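PDB 1QZG: protection of telomeres protein 1 from Schizosaccharomyces pombe, which binds single-stranded telomeric DNA of consensus GGTTAC, protects the 3' overhang and regulates telomerase, this chain being its N-terminal OB-fold DNA-binding domain. Local coordinates for residues W67-Y72 against I87-K92; D96-K101 against D127-A132; I44-G49 against L108-T113. One frame throughout, in Å; residues are numbered along the deposited sequence.

Contact 1. Residues W67-Y72 against I87-K92; sequences WVTTVY and IHLFSK. With TMP (thymidine-5'-phosphate), chain E; nucleotides of chain A.
Phe90 and Val68 lie side by side on the DNA-binding face of an antiparallel beta hairpin of the OB fold, where strands 67-74 and 85-91 also turn Thr70 and His88 to the bound nucleotides. From CB, which rests 3.7 Å from Trp67 O, Phe90 has CG anti to its own carbonyl carbon (chi1 -62°), which sets the ring alongside Val68. CD2 then passes 3.6 Å from Val68 CB, and CE2 meets Val68 CG2. One face of the Phe90 ring carries the base of DT4 of chain A, whose C4 lies over the ring centre; at the tip, CZ comes 3.4 Å from DA5 of chain A N3, which approaches the edge in the ring plane. With an alanine in place of Phe90, the DT4 base would probably lose the ring it lies on, and Val68 CG2 its neighbour. The face bearing Thr69 and Leu89 is interior: Thr69 CG2 presses on Leu89 CB at 3.4 Å, tighter than usual van der Waals contact, while Thr69 OG1 bonds to Thr55 O on strand 43-59. Backbone bonds pair Trp67 with Ser91, Thr69 with Leu89 and Val71 with Ile87. His88 is gripped at both ring nitrogens, its rotation fixed by a 2.8 Å hydrogen bond between ND1 and Thr70 OG1; NE2 donates to the base O2 of the thymidine-5'-phosphate at 3.3 Å.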
loop_
_atom_site.group_PDB
_atom_site.type_symbol
_atom_site.label_atom_id
_atom_site.label_comp_id
_atom_site.label_asym_id
_atom_site.label_seq_id
_atom_site.Cartn_x
_atom_site.Cartn_y
_atom_site.Cartn_z
ATOM N N TRP C 67 0.618 -11.400 -14.277
ATOM C CA TRP C 67 1.816 -10.939 -13.623
ATOM C C TRP C 67 1.385 -10.682 -12.184
ATOM O O TRP C 67 0.270 -10.213 -11.956
ATOM C CB TRP C 67 2.330 -9.652 -14.252
ATOM C CG TRP C 67 3.027 -9.907 -15.526
ATOM C CD1 TRP C 67 2.470 -9.910 -16.766
ATOM C CD2 TRP C 67 4.406 -10.261 -15.702
ATOM N NE1 TRP C 67 3.407 -10.246 -17.709
ATOM C CE2 TRP C 67 4.607 -10.467 -17.083
ATOM C CE3 TRP C 67 5.489 -10.430 -14.824
ATOM C CZ2 TRP C 67 5.848 -10.838 -17.614
ATOM C CZ3 TRP C 67 6.727 -10.797 -15.354
ATOM C CH2 TRP C 67 6.890 -10.999 -16.737
ATOM N N VAL C 68 2.233 -11.001 -11.214
ATOM C CA VAL C 68 1.832 -10.793 -9.826
ATOM C C VAL C 68 2.955 -10.333 -8.917
ATOM O O VAL C 68 4.111 -10.719 -9.099
ATOM C CB VAL C 68 1.185 -12.098 -9.256
ATOM C CG1 VAL C 68 2.184 -13.248 -9.339
ATOM C CG2 VAL C 68 0.718 -11.910 -7.817
ATOM N N THR C 69 2.583 -9.509 -7.953
ATOM C CA THR C 69 3.511 -9.019 -6.964
ATOM C C THR C 69 2.713 -8.994 -5.668
ATOM O O THR C 69 1.523 -8.664 -5.664
ATOM C CB THR C 69 4.038 -7.604 -7.304
ATOM O OG1 THR C 69 5.093 -7.269 -6.390
ATOM C CG2 THR C 69 2.923 -6.576 -7.202
ATOM N N THR C 70 3.358 -9.329 -4.558
ATOM C CA THR C 70 2.698 -9.339 -3.262
ATOM C C THR C 70 3.351 -8.293 -2.399
ATOM O O THR C 70 4.572 -8.135 -2.401
ATOM C CB THR C 70 2.768 -10.711 -2.612
ATOM O OG1 THR C 70 2.136 -11.684 -3.456
ATOM C CG2 THR C 70 2.082 -10.683 -1.256
ATOM N N VAL C 71 2.548 -7.568 -1.629
ATOM C CA VAL C 71 3.068 -6.573 -0.709
ATOM C C VAL C 71 2.303 -6.711 0.598
ATOM O O VAL C 71 1.121 -7.071 0.613
ATOM C CB VAL C 71 2.873 -5.128 -1.228
ATOM C CG1 VAL C 71 3.515 -4.975 -2.601
ATOM C CG2 VAL C 71 1.395 -4.757 -1.298
ATOM N N TYR C 72 2.982 -6.397 1.686
ATOM C CA TYR C 72 2.380 -6.377 2.985
ATOM C C TYR C 72 2.397 -4.932 3.381
ATOM O O TYR C 72 3.472 -4.357 3.556
ATOM C CB TYR C 72 3.164 -7.254 3.979
ATOM C CG TYR C 72 2.895 -8.732 3.815
ATOM C CD1 TYR C 72 3.499 -9.469 2.797
ATOM C CD2 TYR C 72 2.005 -9.390 4.668
ATOM C CE1 TYR C 72 3.224 -10.828 2.634
ATOM C CE2 TYR C 72 1.723 -10.748 4.510
ATOM C CZ TYR C 72 2.334 -11.457 3.492
ATOM O OH TYR C 72 2.044 -12.795 3.330
ATOM N N ILE C 87 -1.470 -8.189 0.324
ATOM C CA ILE C 87 -2.149 -7.766 -0.883
ATOM C C ILE C 87 -1.470 -8.348 -2.119
ATOM O O ILE C 87 -0.254 -8.235 -2.280
ATOM C CB ILE C 87 -2.149 -6.218 -1.016
ATOM C CG1 ILE C 87 -2.735 -5.610 0.255
ATOM C CG2 ILE C 87 -2.931 -5.760 -2.235
ATOM C CD1 ILE C 87 -2.334 -4.171 0.511
ATOM N N HIS C 88 -2.276 -8.984 -2.974
ATOM C CA HIS C 88 -1.738 -9.504 -4.222
ATOM C C HIS C 88 -2.140 -8.548 -5.323
ATOM O O HIS C 88 -3.330 -8.263 -5.498
ATOM C CB HIS C 88 -2.301 -10.891 -4.542
ATOM C CG HIS C 88 -1.885 -11.948 -3.573
ATOM N ND1 HIS C 88 -0.563 -12.260 -3.340
ATOM C CD2 HIS C 88 -2.612 -12.752 -2.763
ATOM C CE1 HIS C 88 -0.493 -13.210 -2.426
ATOM N NE2 HIS C 88 -1.721 -13.528 -2.058
ATOM N N LEU C 89 -1.096 -8.051 -5.989
ATOM C CA LEU C 89 -1.347 -7.145 -7.102
ATOM C C LEU C 89 -1.160 -7.906 -8.410
ATOM O O LEU C 89 -0.102 -8.502 -8.610
ATOM C CB LEU C 89 -0.390 -5.969 -7.025
ATOM C CG LEU C 89 -0.507 -5.177 -5.727
ATOM C CD1 LEU C 89 0.592 -4.134 -5.610
ATOM C CD2 LEU C 89 -1.878 -4.533 -5.638
ATOM N N PHE C 90 -2.159 -7.888 -9.288
ATOM C CA PHE C 90 -2.076 -8.616 -10.554
ATOM C C PHE C 90 -2.200 -7.719 -11.759
ATOM O O PHE C 90 -2.746 -6.617 -11.688
ATOM C CB PHE C 90 -3.199 -9.649 -10.672
ATOM C CG PHE C 90 -3.166 -10.730 -9.628
ATOM C CD1 PHE C 90 -3.930 -10.625 -8.470
ATOM C CD2 PHE C 90 -2.411 -11.880 -9.832
ATOM C CE1 PHE C 90 -3.951 -11.660 -7.534
ATOM C CE2 PHE C 90 -2.422 -12.921 -8.899
ATOM C CZ PHE C 90 -3.193 -12.811 -7.749
ATOM N N SER C 91 -1.700 -8.208 -12.886
ATOM C CA SER C 91 -1.835 -7.478 -14.125
ATOM C C SER C 91 -1.973 -8.458 -15.277
ATOM O O SER C 91 -1.192 -9.405 -15.399
ATOM C CB SER C 91 -0.653 -6.562 -14.382
ATOM O OG SER C 91 -0.904 -5.833 -15.576
ATOM N N LYS C 92 -2.989 -8.222 -16.098
ATOM C CA LYS C 92 -3.281 -9.045 -17.264
ATOM C C LYS C 92 -2.890 -8.238 -18.498
ATOM O O LYS C 92 -3.158 -8.651 -19.625
ATOM C CB LYS C 92 -4.779 -9.347 -17.339
ATOM C CG LYS C 92 -5.365 -10.024 -16.126
ATOM C CD LYS C 92 -6.875 -10.153 -16.272
ATOM C CE LYS C 92 -7.498 -10.883 -15.088
ATOM N NZ LYS C 92 -6.961 -12.267 -14.920
HETATM C "C1'" TMP E . -0.773 -19.186 -1.353
HETATM N N1 TMP E . -2.120 -18.679 -1.625
HETATM C C2 TMP E . -2.421 -17.370 -1.331
HETATM O O2 TMP E . -1.618 -16.592 -0.846
HETATM N N3 TMP E . -3.711 -17.003 -1.628
HETATM C C4 TMP E . -4.704 -17.795 -2.178
HETATM O O4 TMP E . -5.825 -17.330 -2.369
HETATM C C5 TMP E . -4.310 -19.154 -2.474
HETATM C C5M TMP E . -5.308 -20.083 -3.091
HETATM C C6 TMP E . -3.057 -19.518 -2.183
ATOM P P DT A 4 -5.796 -21.525 -8.581
ATOM O OP1 DT A 4 -5.556 -22.925 -9.012
ATOM O OP2 DT A 4 -5.635 -21.155 -7.151
ATOM O "O5'" DT A 4 -4.802 -20.634 -9.435
ATOM C "C5'" DT A 4 -3.823 -19.851 -8.802
ATOM C "C4'" DT A 4 -3.029 -19.104 -9.841
ATOM O "O4'" DT A 4 -3.847 -18.065 -10.441
ATOM C "C3'" DT A 4 -1.822 -18.398 -9.241
ATOM O "O3'" DT A 4 -0.659 -18.697 -10.004
ATOM C "C2'" DT A 4 -2.184 -16.924 -9.285
ATOM C "C1'" DT A 4 -3.115 -16.853 -10.475
ATOM N N1 DT A 4 -4.069 -15.720 -10.437
ATOM C C2 DT A 4 -4.033 -14.827 -11.483
ATOM O O2 DT A 4 -3.295 -14.957 -12.439
ATOM N N3 DT A 4 -4.894 -13.764 -11.367
ATOM C C4 DT A 4 -5.772 -13.514 -10.332
ATOM O O4 DT A 4 -6.458 -12.493 -10.343
ATOM C C5 DT A 4 -5.789 -14.507 -9.283
ATOM C C7 DT A 4 -6.738 -14.330 -8.141
ATOM C C6 DT A 4 -4.947 -15.549 -9.384
ATOM P P DA A 5 0.663 -19.171 -9.234
ATOM O OP1 DA A 5 1.716 -19.527 -10.214
ATOM O OP2 DA A 5 0.209 -20.164 -8.248
ATOM O "O5'" DA A 5 1.104 -17.844 -8.480
ATOM C "C5'" DA A 5 1.343 -17.839 -7.090
ATOM C "C4'" DA A 5 1.409 -16.416 -6.592
ATOM O "O4'" DA A 5 0.084 -15.837 -6.642
ATOM C "C3'" DA A 5 1.831 -16.332 -5.133
ATOM O "O3'" DA A 5 2.423 -15.069 -4.885
ATOM C "C2'" DA A 5 0.513 -16.444 -4.390
ATOM C "C1'" DA A 5 -0.525 -15.884 -5.354
ATOM N N9 DA A 5 -1.696 -16.756 -5.462
ATOM C C8 DA A 5 -1.685 -18.118 -5.635
ATOM N N7 DA A 5 -2.876 -18.650 -5.738
ATOM C C5 DA A 5 -3.734 -17.568 -5.618
ATOM C C6 DA A 5 -5.137 -17.464 -5.664
ATOM N N6 DA A 5 -5.958 -18.501 -5.864
ATOM N N1 DA A 5 -5.676 -16.238 -5.502
ATOM C C2 DA A 5 -4.856 -15.195 -5.320
ATOM N N3 DA A 5 -3.529 -15.163 -5.273
ATOM C C4 DA A 5 -3.021 -16.396 -5.432
#

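Contact 2. Residues D96-K101 against D127-A132; sequences DLPVIK and DQFRYA. With nucleotides of chain A.
Pro98 lies flat against Tyr131 where the loop after strand 85-91 packs on strand 129-133 of the OB-fold barrel. Pro98 CG stands 3.3 Å from the centroid of the Tyr131 ring, only 4° off its normal, a CH-pi contact over the face. CB lies over the CE1 side of the ring and CD over the CE2 side, and Pro98 CA comes 3.4 Å from Tyr131 OH. Tyr131 CG sits between its backbone N and carbonyl carbon (chi1 80°), a torsion that lays the ring over the proline; the hydroxyl bonds to Gln148 OE1, tying a further loop to the pair. Beside this tight part, Leu97 CD2 meets the edge of the Phe129 ring in its plane, 3.8 Å from CZ, the two side chains crossing at about a right angle. Leu89 of strand 85-91 packs on both Pro98 and Phe129. The contact slackens toward Val99, whose backbone N stays 4.3 Å from Tyr131 OH. At the far end of 127-132, the chain turns a corner at Asp127 and Gln128, partly exposed and exposed, and reaches the DNA instead of the loop. There Asp127 N donates to O6 of DG1 of chain A at 2.8 Å, and DG1 N1 returns a weak bond to Asp127 OD1.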
loop_
_atom_site.group_PDB
_atom_site.type_symbol
_atom_site.label_atom_id
_atom_site.label_comp_id
_atom_site.label_asym_id
_atom_site.label_seq_id
_atom_site.Cartn_x
_atom_site.Cartn_y
_atom_site.Cartn_z
ATOM N N ASP C 96 3.243 -4.252 -15.463
ATOM C CA ASP C 96 3.269 -2.833 -15.152
ATOM C C ASP C 96 2.975 -2.620 -13.669
ATOM O O ASP C 96 2.445 -1.584 -13.264
ATOM C CB ASP C 96 2.249 -2.080 -16.006
ATOM C CG ASP C 96 0.839 -2.603 -15.835
ATOM O OD1 ASP C 96 0.622 -3.527 -15.015
ATOM O OD2 ASP C 96 -0.056 -2.083 -16.529
ATOM N N LEU C 97 3.343 -3.611 -12.865
ATOM C CA LEU C 97 3.128 -3.565 -11.423
ATOM C C LEU C 97 4.183 -2.721 -10.733
ATOM O O LEU C 97 5.253 -2.463 -11.297
ATOM C CB LEU C 97 3.179 -4.982 -10.849
ATOM C CG LEU C 97 2.183 -5.966 -11.461
ATOM C CD1 LEU C 97 2.472 -7.361 -10.966
ATOM C CD2 LEU C 97 0.764 -5.544 -11.113
ATOM N N PRO C 98 3.893 -2.277 -9.492
ATOM C CA PRO C 98 4.840 -1.468 -8.733
ATOM C C PRO C 98 6.168 -2.199 -8.660
ATOM O O PRO C 98 6.200 -3.406 -8.432
ATOM C CB PRO C 98 4.190 -1.376 -7.349
ATOM C CG PRO C 98 2.734 -1.387 -7.661
ATOM C CD PRO C 98 2.634 -2.455 -8.744
ATOM N N VAL C 99 7.257 -1.473 -8.870
ATOM C CA VAL C 99 8.579 -2.062 -8.779
ATOM C C VAL C 99 9.098 -1.564 -7.442
ATOM O O VAL C 99 9.528 -0.421 -7.310
ATOM C CB VAL C 99 9.511 -1.583 -9.913
ATOM C CG1 VAL C 99 10.919 -2.106 -9.671
ATOM C CG2 VAL C 99 8.987 -2.069 -11.254
ATOM N N ILE C 100 9.031 -2.432 -6.442
ATOM C CA ILE C 100 9.455 -2.081 -5.102
ATOM C C ILE C 100 10.888 -2.474 -4.862
ATOM O O ILE C 100 11.306 -3.580 -5.208
ATOM C CB ILE C 100 8.540 -2.760 -4.082
ATOM C CG1 ILE C 100 7.113 -2.234 -4.290
ATOM C CG2 ILE C 100 9.047 -2.511 -2.663
ATOM C CD1 ILE C 100 6.047 -3.051 -3.624
ATOM N N LYS C 101 11.653 -1.578 -4.256
ATOM C CA LYS C 101 13.039 -1.911 -4.022
ATOM C C LYS C 101 13.346 -2.310 -2.588
ATOM O O LYS C 101 14.214 -3.145 -2.357
ATOM C CB LYS C 101 13.942 -0.766 -4.463
ATOM C CG LYS C 101 15.369 -1.225 -4.667
ATOM C CD LYS C 101 16.216 -0.154 -5.308
ATOM C CE LYS C 101 17.612 -0.214 -4.728
ATOM N NZ LYS C 101 18.537 0.747 -5.361
ATOM N N ASP C 127 -8.747 -5.190 -11.684
ATOM C CA ASP C 127 -8.048 -5.135 -12.964
ATOM C C ASP C 127 -7.459 -3.779 -13.310
ATOM O O ASP C 127 -6.360 -3.694 -13.853
ATOM C CB ASP C 127 -8.980 -5.546 -14.106
ATOM C CG ASP C 127 -9.285 -7.025 -14.105
ATOM O OD1 ASP C 127 -8.421 -7.813 -13.663
ATOM O OD2 ASP C 127 -10.386 -7.402 -14.558
ATOM N N GLN C 128 -8.187 -2.716 -12.992
ATOM C CA GLN C 128 -7.733 -1.373 -13.324
ATOM C C GLN C 128 -7.102 -0.599 -12.171
ATOM O O GLN C 128 -7.083 0.635 -12.197
ATOM C CB GLN C 128 -8.904 -0.560 -13.889
ATOM C CG GLN C 128 -10.124 -1.385 -14.255
ATOM C CD GLN C 128 -10.887 -1.960 -13.059
ATOM O OE1 GLN C 128 -10.641 -3.092 -12.642
ATOM N NE2 GLN C 128 -11.769 -1.172 -12.527
ATOM N N PHE C 129 -6.569 -1.297 -11.170
ATOM C CA PHE C 129 -5.973 -0.598 -10.033
ATOM C C PHE C 129 -4.847 0.331 -10.462
ATOM O O PHE C 129 -4.177 0.106 -11.474
ATOM C CB PHE C 129 -5.444 -1.572 -9.000
ATOM C CG PHE C 129 -4.025 -2.030 -9.195
ATOM C CD1 PHE C 129 -2.983 -1.397 -8.512
ATOM C CD2 PHE C 129 -3.724 -3.107 -10.026
ATOM C CE1 PHE C 129 -1.659 -1.832 -8.651
ATOM C CE2 PHE C 129 -2.411 -3.557 -10.175
ATOM C CZ PHE C 129 -1.373 -2.919 -9.483
ATOM N N ARG C 130 -4.637 1.381 -9.672
ATOM C CA ARG C 130 -3.595 2.365 -9.914
ATOM C C ARG C 130 -2.760 2.479 -8.648
ATOM O O ARG C 130 -3.166 1.990 -7.585
ATOM C CB ARG C 130 -4.221 3.719 -10.246
ATOM C CG ARG C 130 -5.055 3.722 -11.523
ATOM C CD ARG C 130 -4.181 3.522 -12.751
ATOM N NE ARG C 130 -4.962 3.479 -13.985
ATOM C CZ ARG C 130 -5.212 2.369 -14.677
ATOM N NH1 ARG C 130 -4.741 1.199 -14.261
ATOM N NH2 ARG C 130 -5.935 2.427 -15.784
ATOM N N TYR C 131 -1.597 3.114 -8.747
ATOM C CA TYR C 131 -0.743 3.256 -7.579
ATOM C C TYR C 131 0.265 4.395 -7.667
ATOM O O TYR C 131 0.535 4.933 -8.751
ATOM C CB TYR C 131 0.017 1.946 -7.323
ATOM C CG TYR C 131 1.234 1.754 -8.206
ATOM C CD1 TYR C 131 2.498 2.158 -7.781
ATOM C CD2 TYR C 131 1.115 1.202 -9.485
ATOM C CE1 TYR C 131 3.617 2.020 -8.604
ATOM C CE2 TYR C 131 2.230 1.062 -10.322
ATOM C CZ TYR C 131 3.473 1.474 -9.870
ATOM O OH TYR C 131 4.571 1.348 -10.677
ATOM N N ALA C 132 0.787 4.766 -6.501
ATOM C CA ALA C 132 1.821 5.784 -6.373
ATOM C C ALA C 132 2.798 5.164 -5.376
ATOM O O ALA C 132 2.392 4.610 -4.342
ATOM C CB ALA C 132 1.243 7.093 -5.828
ATOM O "O5'" DG A 1 -16.836 -10.543 -10.824
ATOM C "C5'" DG A 1 -16.970 -11.924 -11.159
ATOM C "C4'" DG A 1 -15.850 -12.746 -10.565
ATOM O "O4'" DG A 1 -14.579 -12.114 -10.846
ATOM C "C3'" DG A 1 -15.906 -12.921 -9.050
ATOM O "O3'" DG A 1 -15.371 -14.208 -8.746
ATOM C "C2'" DG A 1 -14.992 -11.819 -8.541
ATOM C "C1'" DG A 1 -13.944 -11.700 -9.641
ATOM N N9 DG A 1 -13.458 -10.343 -9.865
ATOM C C8 DG A 1 -14.120 -9.171 -9.587
ATOM N N7 DG A 1 -13.461 -8.109 -9.961
ATOM C C5 DG A 1 -12.285 -8.608 -10.503
ATOM C C6 DG A 1 -11.173 -7.930 -11.077
ATOM O O6 DG A 1 -11.002 -6.715 -11.227
ATOM N N1 DG A 1 -10.194 -8.821 -11.499
ATOM C C2 DG A 1 -10.265 -10.185 -11.385
ATOM N N2 DG A 1 -9.209 -10.870 -11.855
ATOM N N3 DG A 1 -11.291 -10.833 -10.852
ATOM C C4 DG A 1 -12.260 -9.984 -10.436
#

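Contact 3. Residues I44-G49 against L108-T113; sequences IVNLFG and LLHQIT. With nucleotides of chain A.
Phe48 and Leu108 meet at one end of an antiparallel strand pair, Ile44 and Thr113 at the other. Backbone hydrogen bonds hold the pairing. Val45 and Ile112 exchange two, both 2.8 Å between N and O, and Leu47 and Leu109 exchange another two. Between these pairs Gln111 is an extra residue: its phi is positive (85°), and both it and Ile112 face Val45, so that Val45 O accepts a straight bond from Ile112 N and a weak, bent one from Gln111 N (3.3 Å, 127°).

Apolar contacts lie on both faces. Leu108 CB stands over the centre of the Phe48 ring, 4.0 Å from its centroid, as a CH-pi contact, and Leu108 CD1 reaches Phe48 CE1; the ring also meets those of Trp134 and Phe163. On the barrel-side face Leu47 CD1 approaches Ile112 CB at 4.3 Å.

Polar side chains gather on the face shared by Asn46 and His110, which lie side by side, though the place of the Asn46 amide oxygen is less certain. Asn46 ND2 bonds to Thr28 O and donates a hydrogen bond to a water 2.9 Å away, which also touches His110 NE2 weakly. Toward the bulge, the Ile44 CG2 methyl packs on the amide end of Gln111 at NE2. Thr113 OG1 donates to O6 of DG2 of chain A at 2.6 Å.

Gln111 and Ile112 opposite Val45 make a G1 beta bulge, set where the chain turns a corner. Strand 43-59 pairs with both 106-109 and 112-117 across that corner, consistent with the long, curved first strand of an OB-fold barrel.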
loop_
_atom_site.group_PDB
_atom_site.type_symbol
_atom_site.label_atom_id
_atom_site.label_comp_id
_atom_site.label_asym_id
_atom_site.label_seq_id
_atom_site.Cartn_x
_atom_site.Cartn_y
_atom_site.Cartn_z
ATOM N N ILE C 44 -14.357 -2.806 -2.038
ATOM C CA ILE C 44 -13.256 -2.234 -2.804
ATOM C C ILE C 44 -12.785 -0.988 -2.060
ATOM O O ILE C 44 -13.586 -0.122 -1.714
ATOM C CB ILE C 44 -13.695 -1.832 -4.228
ATOM C CG1 ILE C 44 -14.326 -3.027 -4.946
ATOM C CG2 ILE C 44 -12.491 -1.342 -5.021
ATOM C CD1 ILE C 44 -14.983 -2.658 -6.274
ATOM N N VAL C 45 -11.483 -0.890 -1.822
ATOM C CA VAL C 45 -10.947 0.243 -1.079
ATOM C C VAL C 45 -9.679 0.826 -1.676
ATOM O O VAL C 45 -9.126 0.303 -2.648
ATOM C CB VAL C 45 -10.592 -0.172 0.368
ATOM C CG1 VAL C 45 -11.788 -0.820 1.037
ATOM C CG2 VAL C 45 -9.396 -1.141 0.353
ATOM N N ASN C 46 -9.237 1.923 -1.070
ATOM C CA ASN C 46 -7.994 2.583 -1.437
ATOM C C ASN C 46 -7.157 2.468 -0.174
ATOM O O ASN C 46 -7.682 2.596 0.932
ATOM C CB ASN C 46 -8.222 4.054 -1.787
ATOM C CG ASN C 46 -9.116 4.219 -2.980
ATOM O OD1 ASN C 46 -8.941 3.537 -4.000
ATOM N ND2 ASN C 46 -10.089 5.113 -2.871
ATOM N N LEU C 47 -5.864 2.226 -0.338
ATOM C CA LEU C 47 -4.970 2.066 0.791
ATOM C C LEU C 47 -3.736 2.934 0.633
ATOM O O LEU C 47 -3.357 3.317 -0.475
ATOM C CB LEU C 47 -4.568 0.594 0.919
ATOM C CG LEU C 47 -5.763 -0.362 1.039
ATOM C CD1 LEU C 47 -5.318 -1.794 0.821
ATOM C CD2 LEU C 47 -6.423 -0.191 2.411
ATOM N N PHE C 48 -3.114 3.239 1.760
ATOM C CA PHE C 48 -1.928 4.074 1.788
ATOM C C PHE C 48 -1.160 3.608 3.006
ATOM O O PHE C 48 -1.574 3.847 4.145
ATOM C CB PHE C 48 -2.346 5.542 1.931
ATOM C CG PHE C 48 -1.330 6.529 1.414
ATOM C CD1 PHE C 48 -1.734 7.805 1.031
ATOM C CD2 PHE C 48 0.020 6.196 1.321
ATOM C CE1 PHE C 48 -0.808 8.738 0.565
ATOM C CE2 PHE C 48 0.952 7.121 0.858
ATOM C CZ PHE C 48 0.534 8.398 0.478
ATOM N N GLY C 49 -0.051 2.922 2.772
ATOM C CA GLY C 49 0.733 2.421 3.881
ATOM C C GLY C 49 2.202 2.333 3.547
ATOM O O GLY C 49 2.667 2.910 2.566
ATOM N N LEU C 108 0.678 3.893 -2.181
ATOM C CA LEU C 108 -0.730 4.241 -2.253
ATOM C C LEU C 108 -1.378 3.343 -3.316
ATOM O O LEU C 108 -0.925 3.299 -4.465
ATOM C CB LEU C 108 -0.879 5.714 -2.650
ATOM C CG LEU C 108 -2.271 6.343 -2.706
ATOM C CD1 LEU C 108 -2.129 7.864 -2.865
ATOM C CD2 LEU C 108 -3.069 5.759 -3.866
ATOM N N LEU C 109 -2.431 2.626 -2.933
ATOM C CA LEU C 109 -3.130 1.741 -3.861
ATOM C C LEU C 109 -4.568 2.185 -4.062
ATOM O O LEU C 109 -5.296 2.453 -3.099
ATOM C CB LEU C 109 -3.104 0.298 -3.349
ATOM C CG LEU C 109 -1.723 -0.368 -3.319
ATOM C CD1 LEU C 109 -1.757 -1.626 -2.436
ATOM C CD2 LEU C 109 -1.322 -0.744 -4.762
ATOM N N HIS C 110 -4.967 2.291 -5.324
ATOM C CA HIS C 110 -6.328 2.691 -5.668
ATOM C C HIS C 110 -7.074 1.529 -6.311
ATOM O O HIS C 110 -6.662 1.045 -7.362
ATOM C CB HIS C 110 -6.281 3.882 -6.631
ATOM C CG HIS C 110 -7.618 4.353 -7.081
ATOM N ND1 HIS C 110 -7.954 4.475 -8.412
ATOM C CD2 HIS C 110 -8.719 4.722 -6.382
ATOM C CE1 HIS C 110 -9.201 4.895 -8.510
ATOM N NE2 HIS C 110 -9.686 5.051 -7.294
ATOM N N GLN C 111 -8.148 1.078 -5.660
ATOM C CA GLN C 111 -9.001 -0.023 -6.182
ATOM C C GLN C 111 -8.472 -1.403 -5.810
ATOM O O GLN C 111 -7.987 -2.150 -6.660
ATOM C CB GLN C 111 -9.201 0.102 -7.707
ATOM C CG GLN C 111 -10.099 1.272 -8.119
ATOM C CD GLN C 111 -11.577 0.892 -8.256
ATOM O OE1 GLN C 111 -11.973 0.241 -9.212
ATOM N NE2 GLN C 111 -12.355 1.297 -7.293
ATOM N N ILE C 112 -8.569 -1.751 -4.532
ATOM C CA ILE C 112 -8.144 -3.048 -4.048
ATOM C C ILE C 112 -9.343 -3.735 -3.405
ATOM O O ILE C 112 -10.008 -3.157 -2.554
ATOM C CB ILE C 112 -7.043 -2.917 -2.983
ATOM C CG1 ILE C 112 -5.854 -2.135 -3.551
ATOM C CG2 ILE C 112 -6.627 -4.281 -2.511
ATOM C CD1 ILE C 112 -5.161 -2.838 -4.735
ATOM N N THR C 113 -9.629 -4.956 -3.832
ATOM C CA THR C 113 -10.723 -5.728 -3.255
ATOM C C THR C 113 -10.250 -6.367 -1.947
ATOM O O THR C 113 -9.163 -6.939 -1.884
ATOM C CB THR C 113 -11.169 -6.871 -4.189
ATOM O OG1 THR C 113 -11.882 -6.334 -5.307
ATOM C CG2 THR C 113 -12.085 -7.855 -3.433
ATOM P P DG A 2 -15.660 -14.890 -7.325
ATOM O OP1 DG A 2 -16.480 -16.095 -7.595
ATOM O OP2 DG A 2 -16.134 -13.873 -6.346
ATOM O "O5'" DG A 2 -14.205 -15.370 -6.898
ATOM C "C5'" DG A 2 -13.388 -16.048 -7.846
ATOM C "C4'" DG A 2 -11.930 -15.703 -7.646
ATOM O "O4'" DG A 2 -11.682 -14.299 -7.907
ATOM C "C3'" DG A 2 -11.378 -15.987 -6.253
ATOM O "O3'" DG A 2 -10.130 -16.677 -6.394
ATOM C "C2'" DG A 2 -11.203 -14.602 -5.644
ATOM C "C1'" DG A 2 -10.899 -13.750 -6.865
ATOM N N9 DG A 2 -11.218 -12.324 -6.774
ATOM C C8 DG A 2 -12.329 -11.751 -6.201
ATOM N N7 DG A 2 -12.348 -10.450 -6.313
ATOM C C5 DG A 2 -11.175 -10.142 -6.995
ATOM C C6 DG A 2 -10.655 -8.886 -7.413
ATOM O O6 DG A 2 -11.155 -7.761 -7.292
ATOM N N1 DG A 2 -9.424 -9.027 -8.046
ATOM C C2 DG A 2 -8.785 -10.221 -8.268
ATOM N N2 DG A 2 -7.591 -10.141 -8.877
ATOM N N3 DG A 2 -9.275 -11.399 -7.913
ATOM C C4 DG A 2 -10.461 -11.283 -7.277
HETATM O O HOH W 1 -12.041 5.517 -4.958
#

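In the fold
The three contacts belong to one OB-fold barrel. Contacts 1 and 2, with centres about 8 Å apart, join where Ser91 OG meets Asp96 OD1 at 2.8 Å and where Val71 CG1 packs on Ile100 CD1. Contacts 2 and 3 are joined by neighbouring strands 129-133 and 106-109, Ala132 O lying 2.9 Å from Leu108 N and Arg130 O equally far from His110 N. Contacts 1 and 3, about 13 Å apart at their centres, meet in the barrel interior, where Leu89 CD2 reaches Ile112 CD1 at 3.8 Å. The nucleotides of chain A are divided among them: DG1 at contact 2, DG2 at contact 3, DT4 and DA5 at contact 1, which also holds the separate thymidine-5'-phosphate. The side chain of Thr113 is about 11 Å, nearest atoms, from the thymidine-5'-phosphate.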